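Long-range contact in salt-tolerant glutaminase (Micrococcus luteus, PDB 3AGD), which probably catalyses the hydrolysis of L-glutamine to L-glutamate and ammonium, as a salt-tolerant member of the glutaminase family: residues P108-Q122 against V179-Y191. Residues are numbered along the deposited sequence; the frame is centred on the assembly and turned at random.
Sequences PDNAMINAGALAVHQ and VLQDSAEEIVAGY
Leu118 sends CD2 against CB of Tyr191 (3.7 Å) and also touches Ile187 and Val188, at the centre of a nearly perpendicular helix-helix packing in the glutaminase domain, whose family belongs to the beta-lactamase clan. The axes of helices 114-122 and 184-191 pass 9.2 Å apart at 98°, and Gly190 lays its backbone over one face of the His121 imidazole, with Gly190 C 3.2 Å from the ring plane and offset toward the rim. Tyr191 has CG anti to its N (chi1 168°), which lays the ring along helix 114-122, with CE1 3.6 Å from Ala117 CB. The phenol thereby ends near Asn114; both residues belong to the glutamate-binding site, though no ligand is bound here. The crossing thus sets two substrate-binding side chains side by side; Lys67 and Asn167 hydrogen-bond the Asn114 amide.

Farther along, Val179 CG1 touches both Ala119 CB and Pro108 CD, and a water bridges the carbonyl oxygens of Ala119 and Val179. Leu180 CD2 packs on Gln122 CB at 3.5 Å, beside the polar edge. There the bend of Gln122 at chi2 turns its amide to the turn leading into helix 184-191. OE1 accepts two backbone N-H groups: Asp182 N is only slightly tilted from the carbonyl plane, whereas Gln181 N, 2.8 Å from Gln122 OE1, stands well above it. The other end of the amide donates from NE2 to the anti side of Asp182 OD1, from somewhat out of the carboxylate plane, 2.9 Å away and nearly straight at 168°.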
# COMPACT_ATOMS: atom_id res chain seq x y z
N PRO A 108 -17.37 -18.28 8.22
CA PRO A 108 -16.49 -17.73 9.26
C PRO A 108 -16.00 -16.36 8.77
O PRO A 108 -16.00 -16.10 7.57
CB PRO A 108 -15.38 -18.78 9.36
CG PRO A 108 -15.35 -19.39 8.00
CD PRO A 108 -16.82 -19.53 7.67
N ASP A 109 -15.57 -15.51 9.70
CA ASP A 109 -15.13 -14.16 9.34
C ASP A 109 -14.03 -13.99 8.29
O ASP A 109 -14.15 -13.14 7.41
CB ASP A 109 -14.76 -13.38 10.61
CG ASP A 109 -15.99 -12.93 11.39
OD1 ASP A 109 -17.10 -12.94 10.80
OD2 ASP A 109 -15.85 -12.56 12.57
N ASN A 110 -12.95 -14.76 8.38
CA ASN A 110 -11.89 -14.63 7.38
C ASN A 110 -10.93 -15.82 7.38
O ASN A 110 -10.98 -16.67 8.27
CB ASN A 110 -11.10 -13.33 7.59
CG ASN A 110 -10.42 -13.28 8.94
OD1 ASN A 110 -10.89 -12.61 9.87
ND2 ASN A 110 -9.31 -13.99 9.07
N ALA A 111 -10.05 -15.86 6.38
CA ALA A 111 -9.09 -16.95 6.21
C ALA A 111 -7.94 -17.02 7.20
O ALA A 111 -7.25 -18.04 7.26
CB ALA A 111 -8.53 -16.92 4.77
N MET A 112 -7.73 -15.96 7.97
CA MET A 112 -6.64 -15.91 8.95
C MET A 112 -6.95 -16.59 10.28
O MET A 112 -6.04 -17.00 11.00
CB MET A 112 -6.23 -14.45 9.20
CG MET A 112 -5.67 -13.74 7.98
SD MET A 112 -4.21 -14.57 7.29
CE MET A 112 -4.91 -15.39 5.87
N ILE A 113 -8.23 -16.70 10.61
CA ILE A 113 -8.64 -17.35 11.85
C ILE A 113 -8.87 -18.83 11.56
O ILE A 113 -9.20 -19.20 10.43
CB ILE A 113 -9.94 -16.74 12.42
CG1 ILE A 113 -11.09 -16.94 11.44
CG2 ILE A 113 -9.74 -15.25 12.69
CD1 ILE A 113 -12.44 -16.48 11.96
N ASN A 114 -8.68 -19.66 12.57
CA ASN A 114 -8.84 -21.10 12.43
C ASN A 114 -10.10 -21.51 11.68
O ASN A 114 -10.03 -22.22 10.68
CB ASN A 114 -8.81 -21.76 13.80
CG ASN A 114 -7.42 -21.75 14.41
OD1 ASN A 114 -6.57 -20.94 14.03
ND2 ASN A 114 -7.18 -22.64 15.37
N ALA A 115 -11.26 -21.06 12.15
CA ALA A 115 -12.53 -21.40 11.52
C ALA A 115 -12.51 -21.13 10.02
O ALA A 115 -12.99 -21.95 9.22
CB ALA A 115 -13.67 -20.62 12.18
N GLY A 116 -11.96 -19.99 9.62
CA GLY A 116 -11.89 -19.69 8.20
C GLY A 116 -10.83 -20.54 7.52
O GLY A 116 -10.95 -20.87 6.33
N ALA A 117 -9.78 -20.89 8.26
CA ALA A 117 -8.70 -21.70 7.72
C ALA A 117 -9.17 -23.13 7.45
O ALA A 117 -8.70 -23.78 6.52
CB ALA A 117 -7.51 -21.70 8.68
N LEU A 118 -10.10 -23.60 8.28
CA LEU A 118 -10.66 -24.94 8.12
C LEU A 118 -11.55 -24.91 6.88
O LEU A 118 -11.57 -25.87 6.10
CB LEU A 118 -11.48 -25.33 9.36
CG LEU A 118 -10.69 -25.57 10.65
CD1 LEU A 118 -11.63 -25.57 11.84
CD2 LEU A 118 -9.93 -26.90 10.57
N ALA A 119 -12.28 -23.82 6.70
CA ALA A 119 -13.16 -23.67 5.55
C ALA A 119 -12.34 -23.64 4.27
O ALA A 119 -12.75 -24.18 3.24
CB ALA A 119 -13.99 -22.39 5.67
N VAL A 120 -11.17 -23.00 4.34
CA VAL A 120 -10.27 -22.90 3.19
C VAL A 120 -9.71 -24.27 2.80
O VAL A 120 -9.67 -24.61 1.62
CB VAL A 120 -9.08 -21.95 3.50
CG1 VAL A 120 -7.94 -22.18 2.51
CG2 VAL A 120 -9.55 -20.50 3.44
N HIS A 121 -9.28 -25.05 3.78
CA HIS A 121 -8.72 -26.37 3.49
C HIS A 121 -9.76 -27.26 2.81
O HIS A 121 -9.44 -28.03 1.90
CB HIS A 121 -8.22 -27.02 4.78
CG HIS A 121 -7.26 -28.15 4.54
ND1 HIS A 121 -7.65 -29.39 4.08
CD2 HIS A 121 -5.91 -28.20 4.64
CE1 HIS A 121 -6.59 -30.15 3.91
NE2 HIS A 121 -5.52 -29.46 4.24
N GLN A 122 -11.01 -27.14 3.24
CA GLN A 122 -12.13 -27.90 2.70
C GLN A 122 -12.41 -27.56 1.23
O GLN A 122 -13.01 -28.35 0.52
CB GLN A 122 -13.40 -27.64 3.55
CG GLN A 122 -14.73 -28.04 2.90
CD GLN A 122 -15.06 -29.52 3.04
OE1 GLN A 122 -15.62 -29.96 4.05
NE2 GLN A 122 -14.70 -30.30 2.03
N VAL A 179 -20.91 -25.01 6.14
CA VAL A 179 -19.65 -24.47 5.64
C VAL A 179 -18.69 -25.61 5.30
O VAL A 179 -17.87 -25.48 4.39
CB VAL A 179 -18.99 -23.53 6.68
CG1 VAL A 179 -17.62 -23.07 6.19
CG2 VAL A 179 -19.89 -22.33 6.91
N LEU A 180 -18.80 -26.71 6.03
CA LEU A 180 -17.97 -27.89 5.79
C LEU A 180 -18.88 -29.05 5.39
O LEU A 180 -19.98 -29.19 5.92
CB LEU A 180 -17.20 -28.29 7.05
CG LEU A 180 -16.14 -27.33 7.58
CD1 LEU A 180 -15.42 -27.97 8.76
CD2 LEU A 180 -15.15 -26.99 6.48
N GLN A 181 -18.42 -29.88 4.46
CA GLN A 181 -19.22 -31.01 4.01
C GLN A 181 -18.70 -32.33 4.56
O GLN A 181 -19.47 -33.18 4.99
CB GLN A 181 -19.25 -31.04 2.48
CG GLN A 181 -19.89 -29.81 1.84
CD GLN A 181 -19.11 -28.52 2.10
OE1 GLN A 181 -19.61 -27.59 2.74
NE2 GLN A 181 -17.88 -28.46 1.60
N ASP A 182 -17.38 -32.49 4.56
CA ASP A 182 -16.77 -33.71 5.07
C ASP A 182 -16.72 -33.69 6.60
O ASP A 182 -17.07 -32.69 7.22
CB ASP A 182 -15.39 -33.89 4.46
CG ASP A 182 -15.45 -34.05 2.95
OD1 ASP A 182 -14.87 -33.21 2.23
OD2 ASP A 182 -16.11 -35.00 2.48
N SER A 183 -16.29 -34.79 7.21
CA SER A 183 -16.26 -34.86 8.66
C SER A 183 -15.32 -33.86 9.31
O SER A 183 -14.35 -33.42 8.70
CB SER A 183 -15.87 -36.27 9.13
OG SER A 183 -14.51 -36.54 8.85
N ALA A 184 -15.64 -33.50 10.55
CA ALA A 184 -14.85 -32.55 11.31
C ALA A 184 -13.43 -33.11 11.46
O ALA A 184 -12.44 -32.39 11.34
CB ALA A 184 -15.48 -32.34 12.69
N GLU A 185 -13.36 -34.41 11.72
CA GLU A 185 -12.08 -35.09 11.89
C GLU A 185 -11.19 -35.01 10.65
O GLU A 185 -9.98 -34.79 10.76
CB GLU A 185 -12.34 -36.56 12.25
CG GLU A 185 -11.08 -37.38 12.45
CD GLU A 185 -10.29 -36.96 13.68
OE1 GLU A 185 -9.18 -37.49 13.88
OE2 GLU A 185 -10.79 -36.10 14.44
N GLU A 186 -11.78 -35.16 9.47
CA GLU A 186 -11.04 -35.12 8.21
C GLU A 186 -10.51 -33.72 7.87
O GLU A 186 -9.40 -33.57 7.36
CB GLU A 186 -11.93 -35.61 7.06
CG GLU A 186 -11.23 -35.66 5.70
CD GLU A 186 -12.17 -36.04 4.57
OE1 GLU A 186 -13.00 -36.96 4.77
OE2 GLU A 186 -12.08 -35.44 3.48
N ILE A 187 -11.31 -32.70 8.16
CA ILE A 187 -10.89 -31.34 7.87
C ILE A 187 -9.85 -30.87 8.88
O ILE A 187 -8.90 -30.19 8.52
CB ILE A 187 -12.10 -30.39 7.85
CG1 ILE A 187 -13.05 -30.81 6.72
CG2 ILE A 187 -11.64 -28.96 7.64
CD1 ILE A 187 -12.38 -30.86 5.34
N VAL A 188 -10.02 -31.24 10.14
CA VAL A 188 -9.06 -30.84 11.15
C VAL A 188 -7.72 -31.52 10.90
O VAL A 188 -6.66 -30.90 11.05
CB VAL A 188 -9.56 -31.20 12.57
CG1 VAL A 188 -8.42 -31.10 13.58
CG2 VAL A 188 -10.70 -30.26 12.96
N ALA A 189 -7.75 -32.79 10.49
CA ALA A 189 -6.52 -33.53 10.22
C ALA A 189 -5.72 -32.87 9.10
O ALA A 189 -4.50 -32.76 9.18
CB ALA A 189 -6.84 -34.99 9.86
N GLY A 190 -6.42 -32.44 8.05
CA GLY A 190 -5.75 -31.79 6.94
C GLY A 190 -5.16 -30.45 7.34
O GLY A 190 -4.05 -30.09 6.95
N TYR A 191 -5.91 -29.69 8.13
CA TYR A 191 -5.44 -28.39 8.59
C TYR A 191 -4.25 -28.54 9.53
O TYR A 191 -3.29 -27.77 9.47
CB TYR A 191 -6.58 -27.66 9.31
CG TYR A 191 -6.14 -26.42 10.06
CD1 TYR A 191 -5.71 -25.28 9.38
CD2 TYR A 191 -6.11 -26.40 11.45
CE1 TYR A 191 -5.27 -24.16 10.07
CE2 TYR A 191 -5.67 -25.29 12.15
CZ TYR A 191 -5.25 -24.17 11.45
OH TYR A 191 -4.78 -23.08 12.14
O HOH W 1 -4.35 -24.01 15.38
O HOH W 2 -15.61 -24.53 2.71